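Long-range contacts in NAD_Gly3P_dh, NAD-dependent glycerol-3-phosphate dehydrogenase (PDB 5OCM), which binds NADP+ and probably acts as an NADPH-dependent imine reductase of the HIBADH-related family: residues T30-S35 with S51-A56; P61-C66 with R87-L92. All blocks are in the same frame, centred on the assembly; numbering follows the deposited sequence.

Contact 1 of 2, residues T30-S35 with S51-A56; sequences TVWNRS and SSARDA. With NAP (NADP nicotinamide-adenine-dinucleotide phosphate), chain G.
At the outer part of the Rossmann-type nucleotide-binding domain, strand 29-32 meets the first turn of helix 53-58 through Trp32, just ahead of the loop that holds the 2'-phosphate of NADP+. The indole lies flat against the start of the helix. Ala53 CB sits 3.6 Å from the centroid of the six-membered ring of Trp32 and only 4° off the ring normal, a CH-pi contact over the face. The peptide joining Ser52 to Ala53 covers the pyrrole end of the same face, Ser52 C being 3.3 Å from Trp32 CD1. With CG anti to the backbone N (chi1 172°), the ring reaches across to the helix start; the backbone N of Arg34 lies over its other face. At the root of the Trp32 side chain, Ala56 CB packs against Trp32 CB at 3.8 Å and against Thr30 CG2 at 4.0 Å. The helix begins with Ser52 as N-cap, its OG accepting from Asp55 N at 3.0 Å. A leucine here has no flat ring to lay against Ala53 CB, and would probably open a gap between the strand end and the helix start. Beyond Trp32 the chain turns to the cofactor. Asn33 OD1 accepts from NADP+ O3B, and also from Leu11 N, while its ND2 donates to phosphate oxygen O1X at 2.8 Å and to Ser35 O, which fixes the rotation of the amide. The Arg34 guanidinium lays one face over adenine C5A and grips the phosphate with two donors, NE to O2X at 3.0 Å and NH1 to O3X at 2.9 Å. Ser35 OG adds a bond to O2X. Such a cluster after the second strand is characteristic of Rossmann domains that select NADP(H) by its 2'-phosphate.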
loop_
_atom_site.group_PDB
_atom_site.type_symbol
_atom_site.label_atom_id
_atom_site.label_comp_id
_atom_site.label_asym_id
_atom_site.label_seq_id
_atom_site.Cartn_x
_atom_site.Cartn_y
_atom_site.Cartn_z
ATOM N N THR A 30 -30.743 -10.568 17.371
ATOM C CA THR A 30 -30.523 -11.840 18.047
ATOM C C THR A 30 -29.113 -12.352 17.705
ATOM O O THR A 30 -28.652 -12.242 16.555
ATOM C CB THR A 30 -31.556 -12.884 17.634
ATOM O OG1 THR A 30 -32.866 -12.438 18.066
ATOM C CG2 THR A 30 -31.280 -14.243 18.231
ATOM N N VAL A 31 -28.392 -12.850 18.705
ATOM C CA VAL A 31 -27.075 -13.386 18.527
ATOM C C VAL A 31 -26.903 -14.808 19.037
ATOM O O VAL A 31 -27.607 -15.250 19.928
ATOM C CB VAL A 31 -26.014 -12.479 19.201
ATOM C CG1 VAL A 31 -26.122 -11.042 18.678
ATOM C CG2 VAL A 31 -26.136 -12.502 20.693
ATOM N N TRP A 32 -25.917 -15.518 18.477
ATOM C CA TRP A 32 -25.568 -16.872 18.895
ATOM C C TRP A 32 -24.115 -17.113 18.562
ATOM O O TRP A 32 -23.588 -16.618 17.549
ATOM C CB TRP A 32 -26.434 -17.922 18.190
ATOM C CG TRP A 32 -25.978 -19.334 18.459
ATOM C CD1 TRP A 32 -26.296 -20.140 19.536
ATOM C CD2 TRP A 32 -25.072 -20.107 17.669
ATOM N NE1 TRP A 32 -25.670 -21.336 19.454
ATOM C CE2 TRP A 32 -24.899 -21.359 18.321
ATOM C CE3 TRP A 32 -24.357 -19.856 16.497
ATOM C CZ2 TRP A 32 -24.083 -22.372 17.811
ATOM C CZ3 TRP A 32 -23.524 -20.882 15.988
ATOM C CH2 TRP A 32 -23.418 -22.106 16.637
ATOM N N ASN A 33 -23.457 -17.899 19.405
ATOM C CA ASN A 33 -22.073 -18.354 19.210
ATOM C C ASN A 33 -21.976 -19.790 19.683
ATOM O O ASN A 33 -22.641 -20.160 20.666
ATOM C CB ASN A 33 -21.119 -17.499 20.034
ATOM C CG ASN A 33 -19.660 -17.722 19.637
ATOM O OD1 ASN A 33 -19.302 -17.535 18.432
ATOM N ND2 ASN A 33 -18.818 -18.157 20.613
ATOM N N ARG A 34 -21.132 -20.583 19.047
ATOM C CA ARG A 34 -20.920 -21.992 19.480
ATOM C C ARG A 34 -20.556 -22.082 20.933
ATOM O O ARG A 34 -21.149 -22.860 21.644
ATOM C CB ARG A 34 -19.821 -22.617 18.604
ATOM C CG ARG A 34 -19.272 -23.928 19.136
ATOM C CD ARG A 34 -18.250 -24.471 18.171
ATOM N NE ARG A 34 -17.039 -23.669 18.142
ATOM C CZ ARG A 34 -15.934 -24.012 17.489
ATOM N NH1 ARG A 34 -14.876 -23.221 17.515
ATOM N NH2 ARG A 34 -15.865 -25.163 16.803
ATOM N N SER A 35 -19.581 -21.300 21.355
ATOM C CA SER A 35 -19.151 -21.251 22.758
ATOM C C SER A 35 -19.907 -20.219 23.549
ATOM O O SER A 35 -20.026 -19.082 23.123
ATOM C CB SER A 35 -17.655 -20.895 22.828
ATOM O OG SER A 35 -16.908 -21.881 22.162
ATOM N N SER A 51 -30.339 -19.597 22.568
ATOM C CA SER A 51 -29.700 -20.806 23.120
ATOM C C SER A 51 -29.083 -21.687 22.030
ATOM O O SER A 51 -28.161 -22.435 22.327
ATOM C CB SER A 51 -30.716 -21.661 23.929
ATOM O OG SER A 51 -31.808 -21.934 23.076
ATOM N N SER A 52 -29.573 -21.597 20.796
ATOM C CA SER A 52 -29.087 -22.444 19.738
ATOM C C SER A 52 -29.051 -21.690 18.427
ATOM O O SER A 52 -29.745 -20.701 18.273
ATOM C CB SER A 52 -29.976 -23.679 19.618
ATOM O OG SER A 52 -31.212 -23.298 19.040
ATOM N N ALA A 53 -28.246 -22.174 17.476
ATOM C CA ALA A 53 -28.188 -21.560 16.170
ATOM C C ALA A 53 -29.544 -21.627 15.496
ATOM O O ALA A 53 -29.949 -20.716 14.816
ATOM C CB ALA A 53 -27.138 -22.246 15.301
ATOM N N ARG A 54 -30.254 -22.759 15.690
ATOM C CA ARG A 54 -31.571 -22.876 15.068
ATOM C C ARG A 54 -32.547 -21.820 15.613
ATOM O O ARG A 54 -33.265 -21.189 14.852
ATOM C CB ARG A 54 -32.114 -24.297 15.357
ATOM C CG ARG A 54 -33.456 -24.632 14.724
ATOM C CD ARG A 54 -34.057 -25.883 15.446
ATOM N NE ARG A 54 -34.748 -26.692 14.483
ATOM C CZ ARG A 54 -36.025 -26.567 14.156
ATOM N NH1 ARG A 54 -36.541 -27.383 13.244
ATOM N NH2 ARG A 54 -36.807 -25.654 14.762
ATOM N N ASP A 55 -32.569 -21.636 16.933
ATOM C CA ASP A 55 -33.428 -20.605 17.539
ATOM C C ASP A 55 -33.050 -19.192 17.015
ATOM O O ASP A 55 -33.898 -18.333 16.759
ATOM C CB ASP A 55 -33.237 -20.584 19.059
ATOM C CG ASP A 55 -33.972 -21.728 19.812
ATOM O OD1 ASP A 55 -34.755 -22.486 19.174
ATOM O OD2 ASP A 55 -33.747 -21.778 21.029
ATOM N N ALA A 56 -31.747 -18.954 16.872
ATOM C CA ALA A 56 -31.278 -17.655 16.403
ATOM C C ALA A 56 -31.734 -17.385 14.976
ATOM O O ALA A 56 -32.263 -16.305 14.659
ATOM C CB ALA A 56 -29.796 -17.585 16.537
HETATM P PA NAP G . -12.429 -15.237 15.544
HETATM O O1A NAP G . -12.298 -14.197 16.655
HETATM O O2A NAP G . -11.344 -16.211 15.618
HETATM O O5B NAP G . -13.884 -15.981 15.559
HETATM C C5B NAP G . -14.047 -17.234 14.902
HETATM C C4B NAP G . -15.521 -17.515 15.066
HETATM O O4B NAP G . -15.920 -18.657 14.329
HETATM C C3B NAP G . -15.980 -17.744 16.541
HETATM O O3B NAP G . -17.284 -17.166 16.783
HETATM C C2B NAP G . -16.041 -19.285 16.590
HETATM O O2B NAP G . -16.829 -19.822 17.668
HETATM C C1B NAP G . -16.594 -19.580 15.223
HETATM N N9A NAP G . -16.387 -20.948 14.789
HETATM C C8A NAP G . -15.252 -21.555 14.428
HETATM N N7A NAP G . -15.465 -22.815 14.079
HETATM C C5A NAP G . -16.788 -23.023 14.231
HETATM C C6A NAP G . -17.690 -24.143 14.030
HETATM N N6A NAP G . -17.189 -25.358 13.578
HETATM N N1A NAP G . -18.986 -23.999 14.383
HETATM C C2A NAP G . -19.486 -22.826 14.829
HETATM N N3A NAP G . -18.727 -21.727 15.017
HETATM C C4A NAP G . -17.407 -21.809 14.718
HETATM O O3 NAP G . -12.357 -14.652 14.078
HETATM P PN NAP G . -12.894 -13.157 13.655
HETATM O O1N NAP G . -11.756 -12.220 13.662
HETATM O O2N NAP G . -14.279 -12.887 14.266
HETATM O O5D NAP G . -13.067 -13.562 12.100
HETATM C C5D NAP G . -14.299 -14.157 11.684
HETATM C C4D NAP G . -14.329 -14.089 10.171
HETATM O O4D NAP G . -14.309 -12.653 9.769
HETATM C C3D NAP G . -13.134 -14.840 9.550
HETATM O O3D NAP G . -13.526 -15.509 8.338
HETATM C C2D NAP G . -12.193 -13.661 9.253
HETATM O O2D NAP G . -11.210 -13.879 8.228
HETATM C C1D NAP G . -13.220 -12.555 8.891
HETATM N N1N NAP G . -12.698 -11.211 9.032
HETATM C C2N NAP G . -12.207 -10.788 10.180
HETATM C C3N NAP G . -11.673 -9.492 10.302
HETATM C C7N NAP G . -11.040 -8.980 11.540
HETATM O O7N NAP G . -10.484 -7.865 11.431
HETATM N N7N NAP G . -11.064 -9.680 12.641
HETATM C C4N NAP G . -11.725 -8.621 9.201
HETATM C C5N NAP G . -12.352 -9.077 8.045
HETATM C C6N NAP G . -12.824 -10.378 8.006
HETATM P P2B NAP G . -16.154 -20.040 19.108
HETATM O O1X NAP G . -16.190 -18.703 19.771
HETATM O O2X NAP G . -17.044 -21.112 19.638
HETATM O O3X NAP G . -14.796 -20.681 18.811
#

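Contact 2 of 2, residues P61-C66 with R87-L92; sequences PLVVVC and RVLVNL. With NAP (NADP nicotinamide-adenine-dinucleotide phosphate), chain G.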
loop_
_atom_site.group_PDB
_atom_site.type_symbol
_atom_site.label_atom_id
_atom_site.label_comp_id
_atom_site.label_asym_id
_atom_site.label_seq_id
_atom_site.Cartn_x
_atom_site.Cartn_y
_atom_site.Cartn_z
ATOM N N PRO A 61 -35.732 -12.174 9.835
ATOM C CA PRO A 61 -35.791 -12.370 8.376
ATOM C C PRO A 61 -34.448 -12.235 7.669
ATOM O O PRO A 61 -34.380 -12.552 6.475
ATOM C CB PRO A 61 -36.703 -11.227 7.905
ATOM C CG PRO A 61 -36.560 -10.180 8.948
ATOM C CD PRO A 61 -36.349 -10.901 10.243
ATOM N N LEU A 62 -33.425 -11.768 8.365
ATOM C CA LEU A 62 -32.077 -11.540 7.809
ATOM C C LEU A 62 -31.107 -12.210 8.777
ATOM O O LEU A 62 -31.101 -11.887 9.974
ATOM C CB LEU A 62 -31.784 -10.060 7.697
ATOM C CG LEU A 62 -30.463 -9.641 7.117
ATOM C CD1 LEU A 62 -30.415 -9.991 5.677
ATOM C CD2 LEU A 62 -30.163 -8.176 7.245
ATOM N N VAL A 63 -30.309 -13.148 8.266
ATOM C CA VAL A 63 -29.408 -13.938 9.082
ATOM C C VAL A 63 -27.998 -13.789 8.528
ATOM O O VAL A 63 -27.723 -14.121 7.376
ATOM C CB VAL A 63 -29.761 -15.427 9.071
ATOM C CG1 VAL A 63 -28.779 -16.233 9.959
ATOM C CG2 VAL A 63 -31.199 -15.635 9.508
ATOM N N VAL A 64 -27.114 -13.283 9.375
ATOM C CA VAL A 64 -25.734 -12.952 8.984
ATOM C C VAL A 64 -24.816 -13.976 9.682
ATOM O O VAL A 64 -24.907 -14.150 10.898
ATOM C CB VAL A 64 -25.369 -11.568 9.451
ATOM C CG1 VAL A 64 -23.898 -11.241 9.123
ATOM C CG2 VAL A 64 -26.297 -10.565 8.775
ATOM N N VAL A 65 -23.906 -14.611 8.925
ATOM C CA VAL A 65 -22.976 -15.535 9.525
ATOM C C VAL A 65 -21.565 -14.987 9.369
ATOM O O VAL A 65 -21.165 -14.590 8.248
ATOM C CB VAL A 65 -23.089 -16.994 8.984
ATOM C CG1 VAL A 65 -23.283 -17.107 7.544
ATOM C CG2 VAL A 65 -22.011 -17.905 9.518
ATOM N N CYS A 66 -20.788 -15.069 10.443
ATOM C CA CYS A 66 -19.383 -14.603 10.417
ATOM C C CYS A 66 -18.575 -15.486 11.335
ATOM O O CYS A 66 -18.406 -15.201 12.505
ATOM C CB CYS A 66 -19.295 -13.155 10.772
ATOM S SG CYS A 66 -17.604 -12.498 10.558
ATOM N N ARG A 87 -35.990 -16.641 4.470
ATOM C CA ARG A 87 -35.078 -15.692 5.112
ATOM C C ARG A 87 -33.945 -15.422 4.147
ATOM O O ARG A 87 -33.713 -16.131 3.218
ATOM C CB ARG A 87 -34.510 -16.227 6.429
ATOM C CG ARG A 87 -35.598 -16.648 7.409
ATOM C CD ARG A 87 -35.044 -17.313 8.659
ATOM N NE ARG A 87 -36.124 -18.021 9.308
ATOM C CZ ARG A 87 -37.037 -17.483 10.098
ATOM N NH1 ARG A 87 -37.013 -16.226 10.435
ATOM N NH2 ARG A 87 -38.014 -18.259 10.558
ATOM N N VAL A 88 -33.262 -14.295 4.350
ATOM C CA VAL A 88 -32.137 -13.945 3.514
ATOM C C VAL A 88 -30.879 -14.216 4.328
ATOM O O VAL A 88 -30.756 -13.725 5.441
ATOM C CB VAL A 88 -32.231 -12.519 3.011
ATOM C CG1 VAL A 88 -30.932 -12.094 2.342
ATOM C CG2 VAL A 88 -33.487 -12.367 2.118
ATOM N N LEU A 89 -30.014 -15.049 3.782
ATOM C CA LEU A 89 -28.808 -15.472 4.438
ATOM C C LEU A 89 -27.660 -14.647 3.855
ATOM O O LEU A 89 -27.514 -14.575 2.621
ATOM C CB LEU A 89 -28.563 -16.943 4.169
ATOM C CG LEU A 89 -27.259 -17.550 4.615
ATOM C CD1 LEU A 89 -27.120 -17.473 6.114
ATOM C CD2 LEU A 89 -27.119 -18.992 4.107
ATOM N N VAL A 90 -26.849 -14.058 4.736
ATOM C CA VAL A 90 -25.730 -13.212 4.345
ATOM C C VAL A 90 -24.475 -13.807 4.974
ATOM O O VAL A 90 -24.395 -13.935 6.206
ATOM C CB VAL A 90 -25.902 -11.772 4.857
ATOM C CG1 VAL A 90 -24.662 -10.906 4.545
ATOM C CG2 VAL A 90 -27.201 -11.143 4.306
ATOM N N ASN A 91 -23.517 -14.232 4.149
ATOM C CA ASN A 91 -22.314 -14.884 4.646
ATOM C C ASN A 91 -21.135 -13.957 4.494
ATOM O O ASN A 91 -20.787 -13.581 3.379
ATOM C CB ASN A 91 -22.092 -16.171 3.869
ATOM C CG ASN A 91 -20.880 -16.965 4.359
ATOM O OD1 ASN A 91 -20.297 -16.680 5.419
ATOM N ND2 ASN A 91 -20.587 -18.057 3.618
ATOM N N LEU A 92 -20.585 -13.540 5.619
ATOM C CA LEU A 92 -19.445 -12.613 5.686
ATOM C C LEU A 92 -18.165 -13.325 6.133
ATOM O O LEU A 92 -17.140 -12.692 6.497
ATOM C CB LEU A 92 -19.771 -11.428 6.606
ATOM C CG LEU A 92 -20.959 -10.550 6.173
ATOM C CD1 LEU A 92 -21.187 -9.394 7.138
ATOM C CD2 LEU A 92 -20.789 -10.083 4.743
HETATM P PA NAP G . -12.429 -15.237 15.544
HETATM O O1A NAP G . -12.298 -14.197 16.655
HETATM O O2A NAP G . -11.344 -16.211 15.618
HETATM O O5B NAP G . -13.884 -15.981 15.559
HETATM C C5B NAP G . -14.047 -17.234 14.902
HETATM C C4B NAP G . -15.521 -17.515 15.066
HETATM O O4B NAP G . -15.920 -18.657 14.329
HETATM C C3B NAP G . -15.980 -17.744 16.541
HETATM O O3B NAP G . -17.284 -17.166 16.783
HETATM C C2B NAP G . -16.041 -19.285 16.590
HETATM O O2B NAP G . -16.829 -19.822 17.668
HETATM C C1B NAP G . -16.594 -19.580 15.223
HETATM N N9A NAP G . -16.387 -20.948 14.789
HETATM C C8A NAP G . -15.252 -21.555 14.428
HETATM N N7A NAP G . -15.465 -22.815 14.079
HETATM C C5A NAP G . -16.788 -23.023 14.231
HETATM C C6A NAP G . -17.690 -24.143 14.030
HETATM N N6A NAP G . -17.189 -25.358 13.578
HETATM N N1A NAP G . -18.986 -23.999 14.383
HETATM C C2A NAP G . -19.486 -22.826 14.829
HETATM N N3A NAP G . -18.727 -21.727 15.017
HETATM C C4A NAP G . -17.407 -21.809 14.718
HETATM O O3 NAP G . -12.357 -14.652 14.078
HETATM P PN NAP G . -12.894 -13.157 13.655
HETATM O O1N NAP G . -11.756 -12.220 13.662
HETATM O O2N NAP G . -14.279 -12.887 14.266
HETATM O O5D NAP G . -13.067 -13.562 12.100
HETATM C C5D NAP G . -14.299 -14.157 11.684
HETATM C C4D NAP G . -14.329 -14.089 10.171
HETATM O O4D NAP G . -14.309 -12.653 9.769
HETATM C C3D NAP G . -13.134 -14.840 9.550
HETATM O O3D NAP G . -13.526 -15.509 8.338
HETATM C C2D NAP G . -12.193 -13.661 9.253
HETATM O O2D NAP G . -11.210 -13.879 8.228
HETATM C C1D NAP G . -13.220 -12.555 8.891
HETATM N N1N NAP G . -12.698 -11.211 9.032
HETATM C C2N NAP G . -12.207 -10.788 10.180
HETATM C C3N NAP G . -11.673 -9.492 10.302
HETATM C C7N NAP G . -11.040 -8.980 11.540
HETATM O O7N NAP G . -10.484 -7.865 11.431
HETATM N N7N NAP G . -11.064 -9.680 12.641
HETATM C C4N NAP G . -11.725 -8.621 9.201
HETATM C C5N NAP G . -12.352 -9.077 8.045
HETATM C C6N NAP G . -12.824 -10.378 8.006
HETATM P P2B NAP G . -16.154 -20.040 19.108
HETATM O O1X NAP G . -16.190 -18.703 19.771
HETATM O O2X NAP G . -17.044 -21.112 19.638
HETATM O O3X NAP G . -14.796 -20.681 18.811
#
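Leu62 and Val90 meet through branches set by their first torsions: Leu62 CG is anti to its N (chi1 -179°), and Val90 CG2 lies beside its own N, which leaves Leu62 CD1 3.7 Å from Val90 CG2. Strands 62-65 and 88-91 are neighbours in the parallel part of the mixed sheet of the Rossmann-type domain, linked through helix 70-77 in a beta-alpha-beta crossover, with 19° between their directions. Five backbone hydrogen bonds zip them together, Val63 and Val65 each giving N-H to one partner and C=O to the next; Val65 N donates to Val90 O at 2.8 Å. On the face of Leu62, Val64, Val88 and Val90, the side chains of Val64 and Val90 stand side by side, and Val64 CG1 touches Leu92 CD1 at 3.8 Å; helix 139-149 packs on Leu62 and Val88. The other face carries Val63, Val65, Leu89 and Asn91. There Val65 CG1 takes the crowded position between N and carbonyl carbon (chi1 41°), which places it against Leu89 CD1 and the amide of Asn91. That amide is held by Thr93 at OD1 and by Tyr114 at ND2. At the start of strand 88-91, Arg87 NH1 and NE donate hydrogen bonds to Ser60 O and Val83 O. Where strand 62-65 runs out toward the cofactor, Cys66 SG lies 3.4 Å from O4D, the ring oxygen of the nicotinamide ribose of NADP+.

Overall arrangement
Both segments of contact 1 precede those of contact 2 in the chain, helix 53-58 leading into strand 62-65. Their centres are about 13 Å apart and their nearest atoms about 5 Å. Both involve the same sheet, contact 1 through strand 29-32 and contact 2 through two of its strands; strand 6-9 lies between strand 29-32 and strand 62-65, with strand 88-91 next beyond. Each meets a different part of NADP+: the loop after strand 29-32 takes the adenine and 2'-phosphate, and the end of strand 62-65 approaches the nicotinamide ribose. The dinucleotide therefore extends across the C-terminal ends of these strands, as in other Rossmann folds.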